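Local coordinates for Sel1 repeat family protein (Pseudomonas aeruginosa, PDB 6LCH) that probably serves as an immunity protein against the type VI secretion effector PldB, as an all-helical Sel1-repeat protein, at residues A[181-186]-A[256-261]; A[189-194]-A[248-253]; A[134-139]-A[158-163]; A[99-104]-A[130-135]. All coordinates share one frame; numbering follows the deposited sequence.

Interaction 1: residues A[181-186]-A[256-261]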
loop_
_atom_site.group_PDB
_atom_site.type_symbol
_atom_site.label_atom_id
_atom_site.label_comp_id
_atom_site.label_asym_id
_atom_site.label_seq_id
_atom_site.Cartn_x
_atom_site.Cartn_y
_atom_site.Cartn_z
ATOM N N HIS A 181 -13.860 -16.776 -8.056
ATOM C CA HIS A 181 -14.308 -17.781 -7.091
ATOM C C HIS A 181 -13.263 -18.880 -6.915
ATOM O O HIS A 181 -13.587 -20.065 -6.812
ATOM C CB HIS A 181 -15.661 -18.368 -7.495
ATOM C CG HIS A 181 -16.568 -18.647 -6.336
ATOM N ND1 HIS A 181 -16.741 -19.910 -5.816
ATOM C CD2 HIS A 181 -17.350 -17.824 -5.597
ATOM C CE1 HIS A 181 -17.593 -19.855 -4.808
ATOM N NE2 HIS A 181 -17.976 -18.601 -4.652
ATOM N N ASN A 182 -11.995 -18.479 -6.902
ATOM C CA ASN A 182 -10.857 -19.375 -6.716
ATOM C C ASN A 182 -10.323 -19.132 -5.307
ATOM O O ASN A 182 -9.393 -18.351 -5.103
ATOM C CB ASN A 182 -9.784 -19.134 -7.776
ATOM C CG ASN A 182 -8.744 -20.240 -7.821
ATOM O OD1 ASN A 182 -8.433 -20.862 -6.804
ATOM N ND2 ASN A 182 -8.197 -20.489 -9.008
ATOM N N PHE A 183 -10.919 -19.814 -4.335
ATOM C CA PHE A 183 -10.568 -19.562 -2.938
ATOM C C PHE A 183 -9.123 -19.915 -2.609
ATOM O O PHE A 183 -8.438 -19.084 -1.986
ATOM C CB PHE A 183 -11.564 -20.288 -2.029
ATOM C CG PHE A 183 -12.975 -19.785 -2.167
ATOM C CD1 PHE A 183 -13.218 -18.483 -2.576
ATOM C CD2 PHE A 183 -14.053 -20.608 -1.899
ATOM C CE1 PHE A 183 -14.504 -18.009 -2.709
ATOM C CE2 PHE A 183 -15.345 -20.140 -2.035
ATOM C CZ PHE A 183 -15.572 -18.838 -2.437
ATOM N N PRO A 184 -8.584 -21.082 -2.988
ATOM C CA PRO A 184 -7.191 -21.377 -2.615
ATOM C C PRO A 184 -6.176 -20.482 -3.298
ATOM O O PRO A 184 -5.145 -20.173 -2.696
ATOM C CB PRO A 184 -7.015 -22.842 -3.030
ATOM C CG PRO A 184 -8.392 -23.367 -3.238
ATOM C CD PRO A 184 -9.184 -22.206 -3.723
ATOM N N LYS A 185 -6.422 -20.066 -4.540
ATOM C CA LYS A 185 -5.536 -19.085 -5.154
ATOM C C LYS A 185 -5.695 -17.721 -4.502
ATOM O O LYS A 185 -4.727 -16.957 -4.416
ATOM C CB LYS A 185 -5.806 -18.991 -6.653
ATOM C CG LYS A 185 -4.757 -18.210 -7.420
ATOM C CD LYS A 185 -4.850 -18.502 -8.901
ATOM C CE LYS A 185 -3.536 -19.005 -9.452
ATOM N NZ LYS A 185 -3.701 -19.469 -10.856
ATOM N N ALA A 186 -6.904 -17.400 -4.036
ATOM C CA ALA A 186 -7.103 -16.165 -3.289
ATOM C C ALA A 186 -6.331 -16.196 -1.979
ATOM O O ALA A 186 -5.701 -15.204 -1.598
ATOM C CB ALA A 186 -8.592 -15.940 -3.028
ATOM N N PRO A 256 -3.509 -24.482 4.396
ATOM C CA PRO A 256 -4.210 -25.767 4.398
ATOM C C PRO A 256 -4.937 -25.989 3.086
ATOM O O PRO A 256 -5.209 -25.033 2.344
ATOM C CB PRO A 256 -5.202 -25.625 5.561
ATOM C CG PRO A 256 -5.429 -24.160 5.675
ATOM C CD PRO A 256 -4.104 -23.524 5.343
ATOM N N PRO A 257 -5.267 -27.234 2.760
ATOM C CA PRO A 257 -6.155 -27.481 1.624
ATOM C C PRO A 257 -7.567 -27.012 1.938
ATOM O O PRO A 257 -7.929 -26.756 3.088
ATOM C CB PRO A 257 -6.097 -29.001 1.449
ATOM C CG PRO A 257 -5.763 -29.513 2.808
ATOM C CD PRO A 257 -4.849 -28.484 3.419
ATOM N N HIS A 258 -8.358 -26.885 0.885
ATOM C CA HIS A 258 -9.763 -26.509 0.984
ATOM C C HIS A 258 -10.632 -27.747 0.843
ATOM O O HIS A 258 -10.350 -28.589 -0.022
ATOM C CB HIS A 258 -10.124 -25.493 -0.097
ATOM C CG HIS A 258 -11.457 -24.841 0.100
ATOM N ND1 HIS A 258 -12.637 -25.421 -0.315
ATOM C CD2 HIS A 258 -11.798 -23.657 0.660
ATOM C CE1 HIS A 258 -13.646 -24.624 -0.016
ATOM N NE2 HIS A 258 -13.164 -23.545 0.576
ATOM N N PRO A 259 -11.674 -27.900 1.665
ATOM C CA PRO A 259 -12.510 -29.110 1.574
ATOM C C PRO A 259 -13.121 -29.338 0.201
ATOM O O PRO A 259 -13.389 -30.492 -0.160
ATOM C CB PRO A 259 -13.591 -28.866 2.636
ATOM C CG PRO A 259 -12.948 -27.944 3.616
ATOM C CD PRO A 259 -12.056 -27.046 2.803
ATOM N N THR A 260 -13.354 -28.284 -0.577
ATOM C CA THR A 260 -13.901 -28.421 -1.924
ATOM C C THR A 260 -12.936 -27.988 -3.016
ATOM O O THR A 260 -12.925 -28.589 -4.093
ATOM C CB THR A 260 -15.199 -27.613 -2.059
ATOM O OG1 THR A 260 -16.092 -27.958 -0.992
ATOM C CG2 THR A 260 -15.886 -27.921 -3.383
ATOM N N GLN A 261 -12.106 -26.974 -2.768
ATOM C CA GLN A 261 -11.313 -26.354 -3.821
ATOM C C GLN A 261 -9.827 -26.694 -3.772
ATOM O O GLN A 261 -9.129 -26.460 -4.766
ATOM C CB GLN A 261 -11.494 -24.828 -3.775
ATOM C CG GLN A 261 -12.918 -24.371 -3.488
ATOM C CD GLN A 261 -13.328 -23.156 -4.306
ATOM O OE1 GLN A 261 -12.483 -22.384 -4.765
ATOM N NE2 GLN A 261 -14.633 -22.984 -4.494
#
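With chi1 at -40° the CG of Gln261 lies anti to its own carbonyl carbon, and a bend at chi2 then turns the amide toward the start of helix 183-195, where Phe183, whose CG is likewise anti to its carbonyl carbon, points its ring back at it. The contact is thus a C-terminal loop laid over the N-terminus of a helix in a Sel1-repeat segment, with Asn182 as N-cap. Phe183 N, in the first turn, donates to Gln261 OE1 at 3.0 Å. The bond is fairly straight, 159° at the hydrogen, although the donor is tilted from the carbonyl plane of the amide. The other half of that amide lies along the phenyl ring, the two planes only 16° apart, with Gln261 NE2 3.6 Å from Phe183 CD2. Nearer its backbone, Gln261 CB packs against the pyrrolidine of Pro184, 3.5 Å from Pro184 CG, the two side chains crossing at about a right angle. Asn182 OD1 accepts from Lys185 N in the capping bond and also from Ala265 N, while Asn182 ND2 reaches Asp264, so the loop beyond Gln261 is tied to the same cap. His258 brings NE2 near the Phe183 ring at an oblique angle, and this nitrogen is hydrogen-bonded to Met219 O. The imidazole of His258 is held between Pro259 CD on one face and Gln261 CG on the opposite one. The other ring nitrogen, His258 ND1, accepts from two backbone donors, Thr260 N and Gln261 N, each 3.0 Å from it.

Interaction 2: residues A[189-194]-A[248-253]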
loop_
_atom_site.group_PDB
_atom_site.type_symbol
_atom_site.label_atom_id
_atom_site.label_comp_id
_atom_site.label_asym_id
_atom_site.label_seq_id
_atom_site.Cartn_x
_atom_site.Cartn_y
_atom_site.Cartn_z
ATOM N N TYR A 189 -2.620 -15.387 -2.304
ATOM C CA TYR A 189 -2.285 -13.983 -2.504
ATOM C C TYR A 189 -2.548 -13.140 -1.261
ATOM O O TYR A 189 -1.821 -12.173 -1.003
ATOM C CB TYR A 189 -3.057 -13.437 -3.699
ATOM C CG TYR A 189 -2.329 -13.664 -4.998
ATOM C CD1 TYR A 189 -2.923 -14.349 -6.048
ATOM C CD2 TYR A 189 -1.030 -13.207 -5.163
ATOM C CE1 TYR A 189 -2.242 -14.554 -7.239
ATOM C CE2 TYR A 189 -0.346 -13.408 -6.338
ATOM C CZ TYR A 189 -0.954 -14.076 -7.373
ATOM O OH TYR A 189 -0.257 -14.262 -8.537
ATOM N N TYR A 190 -3.595 -13.464 -0.498
ATOM C CA TYR A 190 -3.776 -12.807 0.792
ATOM C C TYR A 190 -2.576 -13.057 1.696
ATOM O O TYR A 190 -2.135 -12.157 2.421
ATOM C CB TYR A 190 -5.053 -13.298 1.473
ATOM C CG TYR A 190 -6.349 -12.713 0.945
ATOM C CD1 TYR A 190 -6.606 -11.348 1.010
ATOM C CD2 TYR A 190 -7.324 -13.535 0.403
ATOM C CE1 TYR A 190 -7.802 -10.822 0.536
ATOM C CE2 TYR A 190 -8.513 -13.021 -0.075
ATOM C CZ TYR A 190 -8.752 -11.670 -0.004
ATOM O OH TYR A 190 -9.944 -11.177 -0.486
ATOM N N GLN A 191 -2.031 -14.275 1.659
ATOM C CA GLN A 191 -0.878 -14.593 2.495
ATOM C C GLN A 191 0.353 -13.816 2.048
ATOM O O GLN A 191 1.078 -13.255 2.878
ATOM C CB GLN A 191 -0.604 -16.097 2.476
ATOM C CG GLN A 191 0.301 -16.549 3.619
ATOM C CD GLN A 191 0.866 -17.941 3.421
ATOM O OE1 GLN A 191 0.973 -18.427 2.297
ATOM N NE2 GLN A 191 1.236 -18.590 4.520
ATOM N N VAL A 192 0.604 -13.771 0.735
ATOM C CA VAL A 192 1.712 -12.969 0.213
ATOM C C VAL A 192 1.575 -11.522 0.663
ATOM O O VAL A 192 2.563 -10.868 1.024
ATOM C CB VAL A 192 1.775 -13.081 -1.322
ATOM C CG1 VAL A 192 2.647 -11.977 -1.907
ATOM C CG2 VAL A 192 2.287 -14.445 -1.735
ATOM N N SER A 193 0.344 -11.007 0.664
ATOM C CA SER A 193 0.091 -9.659 1.160
ATOM C C SER A 193 0.548 -9.508 2.605
ATOM O O SER A 193 1.164 -8.498 2.965
ATOM C CB SER A 193 -1.397 -9.335 1.026
ATOM O OG SER A 193 -1.672 -8.003 1.422
ATOM N N VAL A 194 0.269 -10.509 3.443
ATOM C CA VAL A 194 0.701 -10.461 4.838
ATOM C C VAL A 194 2.219 -10.381 4.923
ATOM O O VAL A 194 2.775 -9.532 5.630
ATOM C CB VAL A 194 0.161 -11.677 5.611
ATOM C CG1 VAL A 194 0.647 -11.639 7.051
ATOM C CG2 VAL A 194 -1.351 -11.712 5.550
ATOM N N ASN A 248 9.391 -15.121 6.268
ATOM C CA ASN A 248 9.319 -16.563 6.453
ATOM C C ASN A 248 7.890 -17.072 6.570
ATOM O O ASN A 248 7.691 -18.280 6.727
ATOM C CB ASN A 248 10.121 -16.975 7.694
ATOM C CG ASN A 248 11.611 -16.714 7.537
ATOM O OD1 ASN A 248 12.335 -17.521 6.950
ATOM N ND2 ASN A 248 12.074 -15.585 8.063
ATOM N N LEU A 249 6.896 -16.185 6.473
ATOM C CA LEU A 249 5.503 -16.558 6.719
ATOM C C LEU A 249 5.044 -17.670 5.784
ATOM O O LEU A 249 4.404 -18.637 6.217
ATOM C CB LEU A 249 4.612 -15.323 6.563
ATOM C CG LEU A 249 3.253 -15.208 7.267
ATOM C CD1 LEU A 249 2.193 -14.850 6.249
ATOM C CD2 LEU A 249 2.863 -16.465 8.037
ATOM N N ILE A 250 5.354 -17.546 4.492
ATOM C CA ILE A 250 4.898 -18.537 3.520
ATOM C C ILE A 250 5.453 -19.913 3.865
ATOM O O ILE A 250 4.728 -20.916 3.860
ATOM C CB ILE A 250 5.292 -18.113 2.093
ATOM C CG1 ILE A 250 4.276 -17.123 1.521
ATOM C CG2 ILE A 250 5.397 -19.325 1.186
ATOM C CD1 ILE A 250 4.450 -15.712 2.015
ATOM N N GLU A 251 6.747 -19.979 4.182
ATOM C CA GLU A 251 7.380 -21.261 4.470
ATOM C C GLU A 251 6.995 -21.788 5.848
ATOM O O GLU A 251 6.822 -22.999 6.026
ATOM C CB GLU A 251 8.899 -21.126 4.358
ATOM C CG GLU A 251 9.668 -22.378 4.742
ATOM C CD GLU A 251 11.006 -22.066 5.385
ATOM O OE1 GLU A 251 11.349 -20.869 5.498
ATOM O OE2 GLU A 251 11.713 -23.019 5.776
ATOM N N ASP A 252 6.852 -20.898 6.834
ATOM C CA ASP A 252 6.575 -21.348 8.194
ATOM C C ASP A 252 5.175 -21.938 8.333
ATOM O O ASP A 252 4.964 -22.834 9.158
ATOM C CB ASP A 252 6.756 -20.194 9.179
ATOM C CG ASP A 252 8.216 -19.889 9.465
ATOM O OD1 ASP A 252 8.479 -18.887 10.161
ATOM O OD2 ASP A 252 9.098 -20.641 8.997
ATOM N N TYR A 253 4.210 -21.453 7.552
ATOM C CA TYR A 253 2.820 -21.898 7.654
ATOM C C TYR A 253 2.232 -22.105 6.263
ATOM O O TYR A 253 1.508 -21.251 5.748
ATOM C CB TYR A 253 1.974 -20.891 8.437
ATOM C CG TYR A 253 2.486 -20.592 9.822
ATOM C CD1 TYR A 253 2.113 -21.376 10.906
ATOM C CD2 TYR A 253 3.337 -19.519 10.050
ATOM C CE1 TYR A 253 2.577 -21.104 12.173
ATOM C CE2 TYR A 253 3.805 -19.240 11.313
ATOM C CZ TYR A 253 3.424 -20.036 12.371
ATOM O OH TYR A 253 3.885 -19.761 13.639
#
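Gln191 and Val194, one helical turn apart on helix 183-195 of a Sel1-repeat segment, meet the short helix 249-252 from the C-terminal part of the all-helical chain. Gln191 comes first and carries the polar part of the contact. Its CG stands anti to the backbone N (chi1 -163°) and the chain runs on extended, so that the amide arrives beside the C-terminal end of the short helix. There Gln191 NE2 donates to Tyr253 O at 2.9 Å. The bond is clearly bent, 132° at the hydrogen, and the donor is tilted from the carbonyl plane; a weak hydrogen bond joins the same nitrogen to Tyr231 OH. On the way, Gln191 CG rests against Leu249 CD1 at 3.7 Å, while Gln191 OE1 lies 3.6 Å from Ile250 CG1. The aliphatic parts of Leu249 and Ile250 therefore flank the glutamine stem and its carbonyl end. Val192 directs its side chain away from the short helix and adds a looser contact through its backbone, Val192 CA lying 4.3 Å from Ile250 CD1. Val194 turns its side chain back toward Leu249, and both of these residues also pack on Ile234 of helix 225-240, which makes the apolar side of the contact a three-helix junction. A single methyl, Leu249 CD1, touches both Gln191 and Val194, with Val194 CG1 3.7 Å away.

Interaction 3: residues A[134-139]-A[158-163]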
loop_
_atom_site.group_PDB
_atom_site.type_symbol
_atom_site.label_atom_id
_atom_site.label_comp_id
_atom_site.label_asym_id
_atom_site.label_seq_id
_atom_site.Cartn_x
_atom_site.Cartn_y
_atom_site.Cartn_z
ATOM N N PRO A 134 1.232 2.432 -5.387
ATOM C CA PRO A 134 -0.132 2.924 -5.118
ATOM C C PRO A 134 -0.892 3.328 -6.367
ATOM O O PRO A 134 -2.080 3.002 -6.499
ATOM C CB PRO A 134 0.107 4.119 -4.185
ATOM C CG PRO A 134 1.367 3.776 -3.482
ATOM C CD PRO A 134 2.214 3.132 -4.532
ATOM N N ALA A 135 -0.239 4.022 -7.303
ATOM C CA ALA A 135 -0.949 4.468 -8.496
ATOM C C ALA A 135 -1.368 3.290 -9.367
ATOM O O ALA A 135 -2.477 3.284 -9.916
ATOM C CB ALA A 135 -0.083 5.446 -9.286
ATOM N N LEU A 136 -0.499 2.287 -9.509
ATOM C CA LEU A 136 -0.854 1.123 -10.316
ATOM C C LEU A 136 -1.980 0.326 -9.672
ATOM O O LEU A 136 -2.803 -0.269 -10.376
ATOM C CB LEU A 136 0.366 0.227 -10.520
ATOM C CG LEU A 136 1.541 0.722 -11.366
ATOM C CD1 LEU A 136 2.776 -0.062 -10.992
ATOM C CD2 LEU A 136 1.248 0.572 -12.846
ATOM N N THR A 137 -2.026 0.303 -8.339
ATOM C CA THR A 137 -3.081 -0.419 -7.632
ATOM C C THR A 137 -4.430 0.275 -7.783
ATOM O O THR A 137 -5.458 -0.391 -7.969
ATOM C CB THR A 137 -2.706 -0.554 -6.157
ATOM O OG1 THR A 137 -1.462 -1.252 -6.048
ATOM C CG2 THR A 137 -3.778 -1.313 -5.389
ATOM N N GLU A 138 -4.453 1.609 -7.695
ATOM C CA GLU A 138 -5.707 2.336 -7.873
ATOM C C GLU A 138 -6.236 2.174 -9.292
ATOM O O GLU A 138 -7.439 1.969 -9.492
ATOM C CB GLU A 138 -5.516 3.818 -7.549
ATOM C CG GLU A 138 -6.705 4.695 -7.934
ATOM C CD GLU A 138 -7.914 4.465 -7.043
ATOM O OE1 GLU A 138 -7.723 4.052 -5.880
ATOM O OE2 GLU A 138 -9.053 4.695 -7.508
ATOM N N LEU A 139 -5.353 2.275 -10.289
ATOM C CA LEU A 139 -5.772 2.042 -11.666
ATOM C C LEU A 139 -6.298 0.624 -11.837
ATOM O O LEU A 139 -7.301 0.402 -12.529
ATOM C CB LEU A 139 -4.606 2.307 -12.622
ATOM C CG LEU A 139 -4.201 3.770 -12.819
ATOM C CD1 LEU A 139 -2.847 3.857 -13.506
ATOM C CD2 LEU A 139 -5.246 4.536 -13.612
ATOM N N HIS A 158 -0.479 -6.496 -10.841
ATOM C CA HIS A 158 0.644 -7.425 -10.752
ATOM C C HIS A 158 1.976 -6.684 -10.740
ATOM O O HIS A 158 2.910 -7.094 -10.044
ATOM C CB HIS A 158 0.589 -8.442 -11.891
ATOM C CG HIS A 158 -0.142 -9.700 -11.536
ATOM N ND1 HIS A 158 0.425 -10.699 -10.774
ATOM C CD2 HIS A 158 -1.399 -10.114 -11.822
ATOM C CE1 HIS A 158 -0.446 -11.680 -10.618
ATOM N NE2 HIS A 158 -1.561 -11.349 -11.244
ATOM N N CYS A 159 2.079 -5.588 -11.497
ATOM C CA CYS A 159 3.289 -4.773 -11.456
ATOM C C CYS A 159 3.525 -4.219 -10.058
ATOM O O CYS A 159 4.669 -4.158 -9.588
ATOM C CB CYS A 159 3.185 -3.638 -12.475
ATOM S SG CYS A 159 4.700 -2.679 -12.696
ATOM N N ALA A 160 2.449 -3.829 -9.372
ATOM C CA ALA A 160 2.581 -3.237 -8.047
ATOM C C ALA A 160 3.012 -4.268 -7.009
ATOM O O ALA A 160 3.861 -3.977 -6.160
ATOM C CB ALA A 160 1.265 -2.575 -7.642
ATOM N N ALA A 161 2.442 -5.476 -7.049
ATOM C CA ALA A 161 2.794 -6.460 -6.028
ATOM C C ALA A 161 4.196 -7.015 -6.230
ATOM O O ALA A 161 4.854 -7.382 -5.252
ATOM C CB ALA A 161 1.792 -7.606 -6.005
ATOM N N SER A 162 4.666 -7.099 -7.477
ATOM C CA SER A 162 6.026 -7.569 -7.715
ATOM C C SER A 162 7.061 -6.661 -7.063
ATOM O O SER A 162 8.192 -7.098 -6.823
ATOM C CB SER A 162 6.299 -7.691 -9.220
ATOM O OG SER A 162 6.387 -6.424 -9.856
ATOM N N GLN A 163 6.698 -5.415 -6.762
ATOM C CA GLN A 163 7.559 -4.501 -6.026
ATOM C C GLN A 163 7.379 -4.616 -4.516
ATOM O O GLN A 163 7.919 -3.789 -3.773
ATOM C CB GLN A 163 7.308 -3.062 -6.486
ATOM C CG GLN A 163 7.380 -2.895 -7.998
ATOM C CD GLN A 163 7.148 -1.467 -8.459
ATOM O OE1 GLN A 163 7.844 -0.543 -8.035
ATOM N NE2 GLN A 163 6.175 -1.283 -9.344
#
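Leu136 points from helix 133-146 straight at helix 150-162, with CG anti to its carbonyl carbon (chi1 -67°), and its CD1 branch does most of the touching. This methyl lies 3.7 Å from Cys159 SG and 4.0 Å from Gln163 NE2, so the disulfide sulfur and the glutamine amide both border it. Closer to the backbone, Leu136 CB faces Ala160 CB at 4.1 Å. The same alanine methyl also meets Thr137: Thr137 OG1 approaches Ala160 CB to 3.4 Å, while the hydroxyl is hydrogen-bonded to Pro133 O within its own helix.

Cys159 O accepts from two side chains, Gln163 NE2 and Ser162 OG, which come from opposite faces of its carbonyl plane. Gln163 is further held by Glu13 N at its OE1 and by Gly131 O at its NE2, and Cys159 is joined to Cys10 in a disulfide; the N-terminal segment is thereby fastened to this helix pair.

With the small Ala160 at the crossing, the axes come within 8.3 Å, at 147° between their directions. Such a close, roughly antiparallel pair is characteristic of the alpha-alpha hairpin of Sel1 repeats, which are TPR-like.

Interaction 4: residues A[99-104]-A[130-135]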
loop_
_atom_site.group_PDB
_atom_site.type_symbol
_atom_site.label_atom_id
_atom_site.label_comp_id
_atom_site.label_asym_id
_atom_site.label_seq_id
_atom_site.Cartn_x
_atom_site.Cartn_y
_atom_site.Cartn_z
ATOM N N GLY A 99 5.045 11.391 -5.579
ATOM C CA GLY A 99 4.596 12.776 -5.596
ATOM C C GLY A 99 3.443 13.014 -6.553
ATOM O O GLY A 99 2.546 13.813 -6.272
ATOM N N PHE A 100 3.443 12.317 -7.692
ATOM C CA PHE A 100 2.340 12.444 -8.641
ATOM C C PHE A 100 1.063 11.818 -8.091
ATOM O O PHE A 100 -0.025 12.397 -8.205
ATOM C CB PHE A 100 2.723 11.797 -9.971
ATOM C CG PHE A 100 3.883 12.462 -10.655
ATOM C CD1 PHE A 100 3.697 13.612 -11.400
ATOM C CD2 PHE A 100 5.162 11.938 -10.547
ATOM C CE1 PHE A 100 4.766 14.232 -12.035
ATOM C CE2 PHE A 100 6.235 12.552 -11.183
ATOM C CZ PHE A 100 6.032 13.698 -11.926
ATOM N N TYR A 101 1.174 10.617 -7.517
ATOM C CA TYR A 101 0.021 9.976 -6.892
ATOM C C TYR A 101 -0.584 10.859 -5.808
ATOM O O TYR A 101 -1.811 10.969 -5.699
ATOM C CB TYR A 101 0.433 8.624 -6.304
ATOM C CG TYR A 101 -0.664 7.898 -5.549
ATOM C CD1 TYR A 101 -0.795 8.027 -4.168
ATOM C CD2 TYR A 101 -1.556 7.068 -6.214
ATOM C CE1 TYR A 101 -1.788 7.359 -3.479
ATOM C CE2 TYR A 101 -2.553 6.396 -5.532
ATOM C CZ TYR A 101 -2.668 6.545 -4.169
ATOM O OH TYR A 101 -3.660 5.870 -3.495
ATOM N N ASP A 102 0.261 11.489 -4.993
ATOM C CA ASP A 102 -0.253 12.284 -3.884
ATOM C C ASP A 102 -0.943 13.548 -4.381
ATOM O O ASP A 102 -1.948 13.978 -3.806
ATOM C CB ASP A 102 0.875 12.645 -2.917
ATOM C CG ASP A 102 1.495 11.433 -2.246
ATOM O OD1 ASP A 102 2.712 11.479 -1.963
ATOM O OD2 ASP A 102 0.781 10.438 -1.993
ATOM N N MET A 103 -0.413 14.163 -5.441
ATOM C CA MET A 103 -0.999 15.406 -5.933
ATOM C C MET A 103 -2.361 15.165 -6.571
ATOM O O MET A 103 -3.278 15.979 -6.413
ATOM C CB MET A 103 -0.057 16.075 -6.930
ATOM C CG MET A 103 -0.528 17.442 -7.373
ATOM S SD MET A 103 -0.313 18.690 -6.102
ATOM C CE MET A 103 1.413 19.109 -6.355
ATOM N N GLY A 104 -2.510 14.059 -7.302
ATOM C CA GLY A 104 -3.792 13.757 -7.921
ATOM C C GLY A 104 -4.903 13.552 -6.911
ATOM O O GLY A 104 -6.064 13.858 -7.190
ATOM N N LEU A 130 5.867 5.719 -13.799
ATOM C CA LEU A 130 7.137 5.569 -13.113
ATOM C C LEU A 130 7.142 4.364 -12.186
ATOM O O LEU A 130 8.065 4.214 -11.382
ATOM C CB LEU A 130 7.457 6.851 -12.344
ATOM C CG LEU A 130 7.563 8.066 -13.273
ATOM C CD1 LEU A 130 7.596 9.383 -12.504
ATOM C CD2 LEU A 130 8.786 7.927 -14.163
ATOM N N GLY A 131 6.123 3.510 -12.271
ATOM C CA GLY A 131 6.081 2.303 -11.476
ATOM C C GLY A 131 5.607 2.484 -10.054
ATOM O O GLY A 131 5.894 1.633 -9.210
ATOM N N ASN A 132 4.888 3.556 -9.764
ATOM C CA ASN A 132 4.408 3.805 -8.408
ATOM C C ASN A 132 3.400 2.741 -7.996
ATOM O O ASN A 132 2.360 2.601 -8.651
ATOM C CB ASN A 132 3.784 5.192 -8.327
ATOM C CG ASN A 132 3.219 5.490 -6.961
ATOM O OD1 ASN A 132 2.003 5.534 -6.781
ATOM N ND2 ASN A 132 4.099 5.692 -5.987
ATOM N N PRO A 133 3.662 1.969 -6.944
ATOM C CA PRO A 133 2.754 0.866 -6.576
ATOM C C PRO A 133 1.368 1.348 -6.172
ATOM O O PRO A 133 0.373 0.717 -6.559
ATOM C CB PRO A 133 3.486 0.182 -5.409
ATOM C CG PRO A 133 4.934 0.488 -5.655
ATOM C CD PRO A 133 4.950 1.881 -6.231
ATOM N N PRO A 134 1.232 2.432 -5.387
ATOM C CA PRO A 134 -0.132 2.924 -5.118
ATOM C C PRO A 134 -0.892 3.328 -6.367
ATOM O O PRO A 134 -2.080 3.002 -6.499
ATOM C CB PRO A 134 0.107 4.119 -4.185
ATOM C CG PRO A 134 1.367 3.776 -3.482
ATOM C CD PRO A 134 2.214 3.132 -4.532
ATOM N N ALA A 135 -0.239 4.022 -7.303
ATOM C CA ALA A 135 -0.949 4.468 -8.496
ATOM C C ALA A 135 -1.368 3.290 -9.367
ATOM O O ALA A 135 -2.477 3.284 -9.916
ATOM C CB ALA A 135 -0.083 5.446 -9.286
HETATM O O HOH W 1 -4.142 3.333 -4.299
#
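A Schellman motif ending helix 123-129, followed directly by the N-cap of helix 133-146, forms the turn between two successive helices of this Sel1-repeat protein, and helix 97-107 packs against it through Tyr101 and Phe100. Gly131, with positive phi, is the C-prime residue of the motif. One residue on, Asn132 caps the next helix: Asn132 OD1 accepts from Ala135 N at 2.8 Å, and the oxygen also sits 3.5 Å from Tyr101 CB. Asn132 ND2 is hydrogen-bonded to Glu13 and Gln98, which ties the cap to the N-terminal segment and to helix 97-107.

Tyr101 holds its ring out from its helix, CG anti to the backbone N (chi1 176°), to lie over the first turn of helix 133-146. Pro134 CB stands over the centre of one ring face, 3.6 Å from the centroid and 9° off the normal, a CH-pi contact. Along the same ring, Tyr101 CD2 packs on Ala135, 3.8 Å from Ala135 CB. At the end of helix 123-129, Phe100 meets Leu130 obliquely, Phe100 CE2 lying 3.7 Å from Leu130 CD1; Phe100 also touches Lys126 and Ala127 of that helix. The far end of the tyrosine is bridged by water: Tyr101 OH lies 2.7 Å from a water molecule that donates to Pro134 O at 3.0 Å.

The four contacts fall into two pairs along the chain. Interactions 3 and 4 have centres about 10 Å apart and share Pro134 and Ala135: one flank of helix 133-146 faces helix 150-162, while its first turn faces helix 97-107. The hydrogen bond between Gln163 and Gly131 joins these two contacts directly, and Ala160 CB packs on Pro133 O, 3.6 Å away. Interactions 1 and 2, about 15 Å apart between centres, both use helix 183-195 to receive C-terminal elements, and interaction 2 is nested inside the loop closed by interaction 1. Tyr189 packs on His158 between interactions 2 and 3. Interactions 1 and 4, about 34 Å apart between centres, lie on opposite sides of the chain's centre.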